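Local coordinates for hypothetical protein TTHA1785 (Thermus thermophilus, PDB 2EPG), which probably joins RNA ends as a GTP-dependent, manganese-requiring RNA ligase of the RtcB family, at residues I245-G253 and A300-I311. Residues are numbered along the deposited sequence; the frame is centred on the assembly and turned at random.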
loop_
_atom_site.group_PDB
_atom_site.type_symbol
_atom_site.label_atom_id
_atom_site.label_comp_id
_atom_site.label_asym_id
_atom_site.label_seq_id
_atom_site.Cartn_x
_atom_site.Cartn_y
_atom_site.Cartn_z
ATOM N N ILE A 245 10.165 -4.212 2.235
ATOM C CA ILE A 245 9.493 -5.373 1.637
ATOM C C ILE A 245 8.248 -4.898 0.875
ATOM O O ILE A 245 7.349 -4.284 1.449
ATOM C CB ILE A 245 9.047 -6.365 2.735
ATOM C CG1 ILE A 245 10.266 -6.834 3.536
ATOM C CG2 ILE A 245 8.320 -7.549 2.107
ATOM C CD1 ILE A 245 9.909 -7.476 4.902
ATOM N N HIS A 246 8.213 -5.197 -0.416
ATOM C CA HIS A 246 7.125 -4.793 -1.295
ATOM C C HIS A 246 6.492 -6.027 -1.907
ATOM O O HIS A 246 7.110 -6.695 -2.746
ATOM C CB HIS A 246 7.672 -3.912 -2.416
ATOM C CG HIS A 246 6.616 -3.176 -3.182
ATOM N ND1 HIS A 246 5.394 -3.733 -3.495
ATOM C CD2 HIS A 246 6.606 -1.931 -3.714
ATOM C CE1 HIS A 246 4.677 -2.862 -4.183
ATOM N NE2 HIS A 246 5.390 -1.761 -4.328
ATOM N N THR A 247 5.273 -6.334 -1.472
ATOM C CA THR A 247 4.538 -7.474 -1.983
ATOM C C THR A 247 3.098 -7.454 -1.454
ATOM O O THR A 247 2.757 -6.648 -0.562
ATOM C CB THR A 247 5.223 -8.811 -1.618
ATOM O OG1 THR A 247 4.537 -9.879 -2.280
ATOM C CG2 THR A 247 5.196 -9.047 -0.102
ATOM N N GLY A 248 2.257 -8.333 -2.004
ATOM C CA GLY A 248 0.860 -8.358 -1.611
ATOM C C GLY A 248 0.208 -9.693 -1.308
ATOM O O GLY A 248 0.804 -10.554 -0.654
ATOM N N SER A 249 -1.036 -9.853 -1.765
ATOM C CA SER A 249 -1.791 -11.081 -1.519
ATOM C C SER A 249 -1.501 -12.163 -2.561
ATOM O O SER A 249 -2.129 -13.225 -2.569
ATOM C CB SER A 249 -3.297 -10.785 -1.445
ATOM O OG SER A 249 -3.747 -10.033 -2.562
ATOM N N ARG A 250 -0.536 -11.885 -3.428
ATOM C CA ARG A 250 -0.123 -12.832 -4.448
ATOM C C ARG A 250 -1.276 -13.305 -5.352
ATOM O O ARG A 250 -2.074 -12.496 -5.820
ATOM C CB ARG A 250 0.564 -13.998 -3.750
ATOM C CG ARG A 250 1.687 -13.531 -2.834
ATOM C CD ARG A 250 2.977 -13.160 -3.590
ATOM N NE ARG A 250 3.771 -14.348 -3.914
ATOM C CZ ARG A 250 3.764 -14.967 -5.094
ATOM N NH1 ARG A 250 4.510 -16.052 -5.278
ATOM N NH2 ARG A 250 3.041 -14.482 -6.102
ATOM N N GLY A 251 -1.372 -14.601 -5.614
ATOM C CA GLY A 251 -2.448 -15.047 -6.488
ATOM C C GLY A 251 -3.846 -15.015 -5.888
ATOM O O GLY A 251 -4.846 -14.913 -6.606
ATOM N N LEU A 252 -3.912 -15.102 -4.563
ATOM C CA LEU A 252 -5.176 -15.112 -3.853
ATOM C C LEU A 252 -5.971 -13.812 -4.041
ATOM O O LEU A 252 -7.165 -13.841 -4.380
ATOM C CB LEU A 252 -4.886 -15.390 -2.381
ATOM C CG LEU A 252 -5.969 -15.875 -1.431
ATOM C CD1 LEU A 252 -5.308 -16.614 -0.281
ATOM C CD2 LEU A 252 -6.780 -14.702 -0.941
ATOM N N GLY A 253 -5.309 -12.674 -3.852
ATOM C CA GLY A 253 -5.994 -11.404 -4.003
ATOM C C GLY A 253 -6.406 -11.124 -5.432
ATOM O O GLY A 253 -7.484 -10.590 -5.698
ATOM N N ALA A 300 -8.215 -11.496 1.809
ATOM C CA ALA A 300 -7.054 -11.373 0.955
ATOM C C ALA A 300 -6.061 -10.390 1.603
ATOM O O ALA A 300 -4.854 -10.629 1.624
ATOM C CB ALA A 300 -7.478 -10.873 -0.417
ATOM N N ALA A 301 -6.572 -9.282 2.136
ATOM C CA ALA A 301 -5.695 -8.303 2.768
ATOM C C ALA A 301 -4.948 -8.921 3.957
ATOM O O ALA A 301 -3.761 -8.684 4.136
ATOM C CB ALA A 301 -6.509 -7.077 3.219
ATOM N N ASN A 302 -5.647 -9.707 4.766
ATOM C CA ASN A 302 -5.031 -10.337 5.930
ATOM C C ASN A 302 -3.948 -11.305 5.496
ATOM O O ASN A 302 -2.947 -11.485 6.192
ATOM C CB ASN A 302 -6.093 -11.067 6.775
ATOM C CG ASN A 302 -7.054 -10.104 7.449
ATOM O OD1 ASN A 302 -8.131 -10.495 7.943
ATOM N ND2 ASN A 302 -6.665 -8.837 7.492
ATOM N N PHE A 303 -4.153 -11.924 4.340
ATOM C CA PHE A 303 -3.183 -12.855 3.805
ATOM C C PHE A 303 -1.941 -12.064 3.413
ATOM O O PHE A 303 -0.805 -12.468 3.698
ATOM C CB PHE A 303 -3.752 -13.580 2.578
ATOM C CG PHE A 303 -2.785 -14.551 1.952
ATOM C CD1 PHE A 303 -2.414 -15.710 2.620
ATOM C CD2 PHE A 303 -2.235 -14.296 0.705
ATOM C CE1 PHE A 303 -1.509 -16.604 2.050
ATOM C CE2 PHE A 303 -1.329 -15.180 0.130
ATOM C CZ PHE A 303 -0.967 -16.337 0.805
ATOM N N ALA A 304 -2.154 -10.923 2.768
ATOM C CA ALA A 304 -1.024 -10.081 2.361
ATOM C C ALA A 304 -0.281 -9.590 3.607
ATOM O O ALA A 304 0.946 -9.546 3.631
ATOM C CB ALA A 304 -1.514 -8.881 1.509
ATOM N N PHE A 305 -1.013 -9.211 4.649
ATOM C CA PHE A 305 -0.343 -8.763 5.865
ATOM C C PHE A 305 0.548 -9.888 6.412
ATOM O O PHE A 305 1.680 -9.651 6.810
ATOM C CB PHE A 305 -1.367 -8.359 6.936
ATOM C CG PHE A 305 -1.878 -6.939 6.799
ATOM C CD1 PHE A 305 -3.237 -6.664 6.921
ATOM C CD2 PHE A 305 -0.998 -5.879 6.576
ATOM C CE1 PHE A 305 -3.717 -5.365 6.825
ATOM C CE2 PHE A 305 -1.464 -4.576 6.477
ATOM C CZ PHE A 305 -2.831 -4.315 6.601
ATOM N N ALA A 306 0.030 -11.118 6.415
ATOM C CA ALA A 306 0.761 -12.281 6.930
ATOM C C ALA A 306 1.964 -12.598 6.083
ATOM O O ALA A 306 3.015 -12.993 6.588
ATOM C CB ALA A 306 -0.159 -13.493 6.991
ATOM N N ASN A 307 1.803 -12.435 4.782
ATOM C CA ASN A 307 2.887 -12.696 3.854
ATOM C C ASN A 307 4.089 -11.788 4.149
ATOM O O ASN A 307 5.241 -12.240 4.136
ATOM C CB ASN A 307 2.406 -12.474 2.415
ATOM C CG ASN A 307 3.451 -12.868 1.399
ATOM O OD1 ASN A 307 4.079 -13.914 1.532
ATOM N ND2 ASN A 307 3.640 -12.044 0.374
ATOM N N ARG A 308 3.827 -10.504 4.391
ATOM C CA ARG A 308 4.914 -9.579 4.679
ATOM C C ARG A 308 5.501 -9.904 6.055
ATOM O O ARG A 308 6.712 -9.811 6.261
ATOM C CB ARG A 308 4.419 -8.126 4.615
ATOM C CG ARG A 308 4.084 -7.666 3.185
ATOM C CD ARG A 308 3.996 -6.139 3.051
ATOM N NE ARG A 308 2.828 -5.546 3.705
ATOM C CZ ARG A 308 1.651 -5.341 3.120
ATOM N NH1 ARG A 308 0.666 -4.790 3.804
ATOM N NH2 ARG A 308 1.452 -5.686 1.852
ATOM N N GLN A 309 4.645 -10.292 6.995
ATOM C CA GLN A 309 5.117 -10.641 8.318
ATOM C C GLN A 309 6.073 -11.832 8.213
ATOM O O GLN A 309 7.136 -11.825 8.838
ATOM C CB GLN A 309 3.937 -10.996 9.235
ATOM C CG GLN A 309 4.353 -11.473 10.630
ATOM C CD GLN A 309 5.092 -10.393 11.444
ATOM O OE1 GLN A 309 4.674 -9.234 11.487
ATOM N NE2 GLN A 309 6.174 -10.782 12.101
ATOM N N LEU A 310 5.715 -12.831 7.401
ATOM C CA LEU A 310 6.553 -14.024 7.247
ATOM C C LEU A 310 7.882 -13.663 6.625
ATOM O O LEU A 310 8.929 -14.123 7.060
ATOM C CB LEU A 310 5.874 -15.088 6.359
ATOM C CG LEU A 310 5.823 -16.543 6.866
ATOM C CD1 LEU A 310 5.585 -17.506 5.691
ATOM C CD2 LEU A 310 7.105 -16.913 7.601
ATOM N N ILE A 311 7.841 -12.842 5.587
ATOM C CA ILE A 311 9.068 -12.433 4.922
ATOM C C ILE A 311 9.977 -11.703 5.907
ATOM O O ILE A 311 11.188 -11.914 5.919
ATOM C CB ILE A 311 8.758 -11.537 3.704
ATOM C CG1 ILE A 311 8.013 -12.365 2.643
ATOM C CG2 ILE A 311 10.061 -10.978 3.104
ATOM C CD1 ILE A 311 7.470 -11.564 1.475
#
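The NH2 of R308 donates to the carbonyl O of T247 at 2.9 Å, the oxygen lying at the edge of the guanidinium, in its plane, with a C=O...N angle of 158°. This bond ties the end of strand 240-247 to the long helix 288-321 packed on it in the RtcB fold: a buried arginine holding the last residue of a strand by its main-chain carbonyl. The same NH2 also serves N108 O, while NH1 forms a salt bridge with D336; a methionine in place of R308 would probably leave the T247 carbonyl without this donor and D336 without its countercharge. N307, its CG anti to the backbone N (chi1 -174°), sends ND2 toward G248 O in a weak bond of 3.4 Å; ND2 also donates to T209 O, and OD1 accepts from G208 N. The strand also carries H246, a predicted manganese ligand whose CB points away from the helix. Where the loop comes closest, A304 CB packs 3.4 Å from both G248 C and S249 N. At the strand end I245 CD1 meets I311 CG2; at the other, L252 CD1 sits over the centre of the F303 ring, 4.0 Å from its centroid, while S249 O approaches that ring's edge at CE2.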